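Local coordinates for protein geranyl diphosphate synthase small subunit (Antirrhinum majus, PDB 3QKC) that probably acts as the non-catalytic partner of a heteromeric prenyltransferase, helping its large subunit to make geranyl diphosphate, the ten-carbon precursor of monoterpenes, at residues Ser15-Glu18 against Ser19-Lys23; Pro105-Glu108 against Leu109-Gly112. All blocks are in the same frame, centred on the assembly; numbering follows the deposited sequence.

Contact 1 of 2, residues Ser15-Glu18 against Ser19-Lys23; sequences SDIE and SYLKK
With CG2 of Ile17 set anti to the backbone N (chi1 -69° for the CG1 branch) and CG of Leu21 turned anti to its own carbonyl carbon, the two side chains run side by side in the same direction, one turn apart on the alpha-helix 5-24 of this all-helical prenyltransferase fold. Ile17 CG2 meets Leu21 CD1 at 4.0 Å, an apolar contact between residues i and i+4. The pair is buried against helix 68-85, where Ile17 rests on Ala71 and Leu21 on His75 and Leu76. The backbone bond from Leu21 N to Ile17 O, 3.0 Å, spans the same turn. The opposite charges of Glu18 and Lys22 follow the same spacing but do not pair: Glu18 OE2 and Lys22 NZ stay 4.7 Å apart, so any attraction is probably modest. Both residues also reach helix 34-43, and the ammonium group of Lys22 makes a cation-pi interaction with Phe42. Asp16 instead turns its carboxylate to Arg64 in a salt bridge. On the solvent side, the carbonyl of Ser15 receives the amide of Ser19 at 3.0 Å and, more weakly, its hydroxyl, with Ser19 OG 3.4 Å from Ser15 O.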
loop_
_atom_site.group_PDB
_atom_site.type_symbol
_atom_site.label_atom_id
_atom_site.label_comp_id
_atom_site.label_asym_id
_atom_site.label_seq_id
_atom_site.Cartn_x
_atom_site.Cartn_y
_atom_site.Cartn_z
ATOM N N SER A 15 12.427 0.551 -21.044
ATOM C CA SER A 15 13.745 0.047 -20.673
ATOM C C SER A 15 14.293 0.785 -19.449
ATOM O O SER A 15 14.853 0.162 -18.549
ATOM C CB SER A 15 14.713 0.136 -21.865
ATOM O OG SER A 15 16.060 -0.124 -21.475
ATOM N N ASP A 16 14.111 2.107 -19.405
ATOM C CA ASP A 16 14.567 2.904 -18.266
ATOM C C ASP A 16 13.810 2.529 -16.988
ATOM O O ASP A 16 14.400 2.430 -15.908
ATOM C CB ASP A 16 14.418 4.404 -18.537
ATOM C CG ASP A 16 15.421 4.927 -19.545
ATOM O OD1 ASP A 16 16.571 4.447 -19.576
ATOM O OD2 ASP A 16 15.067 5.841 -20.307
ATOM N N ILE A 17 12.507 2.313 -17.116
ATOM C CA ILE A 17 11.703 1.870 -15.979
ATOM C C ILE A 17 12.178 0.514 -15.450
ATOM O O ILE A 17 12.411 0.360 -14.242
ATOM C CB ILE A 17 10.199 1.855 -16.315
ATOM C CG1 ILE A 17 9.685 3.292 -16.493
ATOM C CG2 ILE A 17 9.429 1.150 -15.237
ATOM C CD1 ILE A 17 8.302 3.395 -17.162
ATOM N N GLU A 18 12.337 -0.461 -16.347
ATOM C CA GLU A 18 12.783 -1.799 -15.944
ATOM C C GLU A 18 14.162 -1.779 -15.270
ATOM O O GLU A 18 14.375 -2.490 -14.275
ATOM C CB GLU A 18 12.783 -2.768 -17.127
ATOM C CG GLU A 18 12.826 -4.232 -16.707
ATOM C CD GLU A 18 12.783 -5.204 -17.882
ATOM O OE1 GLU A 18 13.620 -5.079 -18.814
ATOM O OE2 GLU A 18 11.908 -6.101 -17.858
ATOM N N SER A 19 15.076 -0.963 -15.799
ATOM C CA SER A 19 16.416 -0.816 -15.219
ATOM C C SER A 19 16.355 -0.157 -13.842
ATOM O O SER A 19 17.143 -0.482 -12.951
ATOM C CB SER A 19 17.340 -0.011 -16.139
ATOM O OG SER A 19 17.799 -0.814 -17.215
ATOM N N TYR A 20 15.417 0.768 -13.677
ATOM C CA TYR A 20 15.219 1.424 -12.403
ATOM C C TYR A 20 14.713 0.430 -11.345
ATOM O O TYR A 20 15.175 0.425 -10.206
ATOM C CB TYR A 20 14.245 2.589 -12.552
ATOM C CG TYR A 20 14.002 3.276 -11.241
ATOM C CD1 TYR A 20 12.917 2.929 -10.446
ATOM C CD2 TYR A 20 14.889 4.243 -10.770
ATOM C CE1 TYR A 20 12.695 3.536 -9.232
ATOM C CE2 TYR A 20 14.673 4.861 -9.550
ATOM C CZ TYR A 20 13.569 4.498 -8.792
ATOM O OH TYR A 20 13.353 5.104 -7.583
ATOM N N LEU A 21 13.765 -0.414 -11.733
ATOM C CA LEU A 21 13.233 -1.421 -10.836
ATOM C C LEU A 21 14.270 -2.488 -10.494
ATOM O O LEU A 21 14.280 -3.017 -9.385
ATOM C CB LEU A 21 11.979 -2.059 -11.444
ATOM C CG LEU A 21 10.702 -1.211 -11.324
ATOM C CD1 LEU A 21 9.676 -1.629 -12.356
ATOM C CD2 LEU A 21 10.127 -1.291 -9.933
ATOM N N LYS A 22 15.147 -2.803 -11.443
ATOM C CA LYS A 22 16.139 -3.863 -11.219
ATOM C C LYS A 22 17.185 -3.473 -10.181
ATOM O O LYS A 22 17.709 -4.317 -9.470
ATOM C CB LYS A 22 16.768 -4.325 -12.537
ATOM C CG LYS A 22 16.039 -5.538 -13.117
ATOM C CD LYS A 22 16.271 -5.715 -14.603
ATOM C CE LYS A 22 16.247 -7.188 -14.990
ATOM N NZ LYS A 22 14.923 -7.836 -14.734
ATOM N N LYS A 23 17.455 -2.180 -10.099
ATOM C CA LYS A 23 18.269 -1.612 -9.049
ATOM C C LYS A 23 17.626 -1.711 -7.655
ATOM O O LYS A 23 18.335 -1.760 -6.663
ATOM C CB LYS A 23 18.610 -0.160 -9.410
ATOM C CG LYS A 23 19.601 -0.062 -10.578
ATOM C CD LYS A 23 19.625 1.317 -11.224
ATOM C CE LYS A 23 20.751 1.414 -12.246
ATOM N NZ LYS A 23 21.344 2.781 -12.278
#

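Contact 2 of 2, residues Pro105-Glu108 against Leu109-Gly112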
loop_
_atom_site.group_PDB
_atom_site.type_symbol
_atom_site.label_atom_id
_atom_site.label_comp_id
_atom_site.label_asym_id
_atom_site.label_seq_id
_atom_site.Cartn_x
_atom_site.Cartn_y
_atom_site.Cartn_z
ATOM N N PRO A 105 0.018 -20.412 -4.376
ATOM C CA PRO A 105 -0.935 -19.363 -4.045
ATOM C C PRO A 105 -0.558 -18.530 -2.812
ATOM O O PRO A 105 -0.593 -17.298 -2.886
ATOM C CB PRO A 105 -2.231 -20.141 -3.815
ATOM C CG PRO A 105 -2.142 -21.242 -4.831
ATOM C CD PRO A 105 -0.675 -21.646 -4.815
ATOM N N ASN A 106 -0.177 -19.185 -1.709
ATOM C CA ASN A 106 0.129 -18.452 -0.476
ATOM C C ASN A 106 1.240 -17.422 -0.674
ATOM O O ASN A 106 1.184 -16.332 -0.108
ATOM C CB ASN A 106 0.430 -19.391 0.722
ATOM C CG ASN A 106 1.489 -20.452 0.409
ATOM O OD1 ASN A 106 2.219 -20.347 -0.574
ATOM N ND2 ASN A 106 1.575 -21.474 1.253
ATOM N N ILE A 107 2.232 -17.791 -1.482
ATOM C CA ILE A 107 3.372 -16.942 -1.805
ATOM C C ILE A 107 2.995 -15.782 -2.720
ATOM O O ILE A 107 3.462 -14.662 -2.542
ATOM C CB ILE A 107 4.500 -17.782 -2.477
ATOM C CG1 ILE A 107 4.979 -18.914 -1.552
ATOM C CG2 ILE A 107 5.665 -16.908 -2.958
ATOM C CD1 ILE A 107 5.491 -18.441 -0.213
ATOM N N GLU A 108 2.166 -16.055 -3.714
ATOM C CA GLU A 108 1.639 -14.986 -4.556
ATOM C C GLU A 108 0.820 -13.981 -3.753
ATOM O O GLU A 108 0.849 -12.786 -4.046
ATOM C CB GLU A 108 0.821 -15.549 -5.717
ATOM C CG GLU A 108 1.667 -16.251 -6.770
ATOM C CD GLU A 108 0.826 -16.908 -7.864
ATOM O OE1 GLU A 108 -0.407 -17.042 -7.675
ATOM O OE2 GLU A 108 1.389 -17.270 -8.919
ATOM N N LEU A 109 0.098 -14.465 -2.744
ATOM C CA LEU A 109 -0.744 -13.574 -1.914
ATOM C C LEU A 109 0.106 -12.557 -1.146
ATOM O O LEU A 109 -0.133 -11.368 -1.200
ATOM C CB LEU A 109 -1.614 -14.375 -0.944
ATOM C CG LEU A 109 -2.382 -13.628 0.163
ATOM C CD1 LEU A 109 -3.499 -12.735 -0.411
ATOM C CD2 LEU A 109 -2.964 -14.626 1.138
ATOM N N LEU A 110 1.116 -13.043 -0.445
ATOM C CA LEU A 110 1.947 -12.161 0.345
ATOM C C LEU A 110 2.873 -11.297 -0.509
ATOM O O LEU A 110 3.138 -10.142 -0.155
ATOM C CB LEU A 110 2.701 -12.963 1.414
ATOM C CG LEU A 110 3.760 -13.989 1.061
ATOM C CD1 LEU A 110 5.102 -13.295 0.884
ATOM C CD2 LEU A 110 3.835 -15.021 2.168
ATOM N N THR A 111 3.345 -11.832 -1.636
ATOM C CA THR A 111 4.198 -11.032 -2.517
ATOM C C THR A 111 3.424 -9.848 -3.077
ATOM O O THR A 111 3.984 -8.755 -3.229
ATOM C CB THR A 111 4.775 -11.835 -3.713
ATOM O OG1 THR A 111 5.460 -12.989 -3.237
ATOM C CG2 THR A 111 5.762 -10.973 -4.479
ATOM N N GLY A 112 2.153 -10.074 -3.416
ATOM C CA GLY A 112 1.291 -8.982 -3.877
ATOM C C GLY A 112 1.166 -7.953 -2.772
ATOM O O GLY A 112 1.241 -6.756 -3.023
#
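Thr111 leans back over the preceding turn of helix 105-126, its CB 3.3 Å from Ile107 O and its hydroxyl beside the Ile107 side chain, which it crosses at an angle. OG1, placed anti to the carbonyl carbon (chi1 -55°), donates to Ile107 O over 2.7 Å, from above the carbonyl plane and off its lone pairs. The amide of the same residue reaches that oxygen from the opposite face, with Thr111 N 3.0 Å from Ile107 O. One carbonyl is therefore gripped twice, and the threonine hydroxyl has its hydrogen bond satisfied within the helix although the residue is buried. A valine in its place would probably leave Ile107 O with the amide bond alone and the side chain without the bond that fixes its rotation. Ile107 CG2 lies 3.9 Å from Thr111 OG1, while its CD1 only loosely approaches Leu110 CD2. Leu110 holds CG between its backbone N and carbonyl carbon (chi1 66°), which lays the isobutyl group over the carbonyls of Asn106 and Ile107. At the start of the helix, Leu109 N bonds to Pro105 O at 2.9 Å. Glu108 hydrogen-bonds His101 through OE2. Thr111 packs on Pro36, Met37 and Leu40 of helix 34-43, whereas Leu109 meets Leu109 of the second subunit and Leu110 meets Val154 of the second subunit, placing the first two turns of helix 105-126 between helix 34-43 and the dimer interface.

Both are local contacts between successive turns of a single helix, contact 1 near the C-terminal end of helix 5-24 and contact 2 at the start of helix 105-126; their centres are 23 Å apart, and they do not touch. Helix 34-43 packs against both, so it bridges them indirectly. Contact 1 is partly buried: one face is apolar, the other carries serines and charges, and no residue of the second subunit touches it. Contact 2 is buried and borders the other chain. Asp16 and Lys22 find partners elsewhere in their own chain, as does Glu108 with His101; what sets contact 2 apart is its leucines at the subunit interface and its buried threonine hydroxyl.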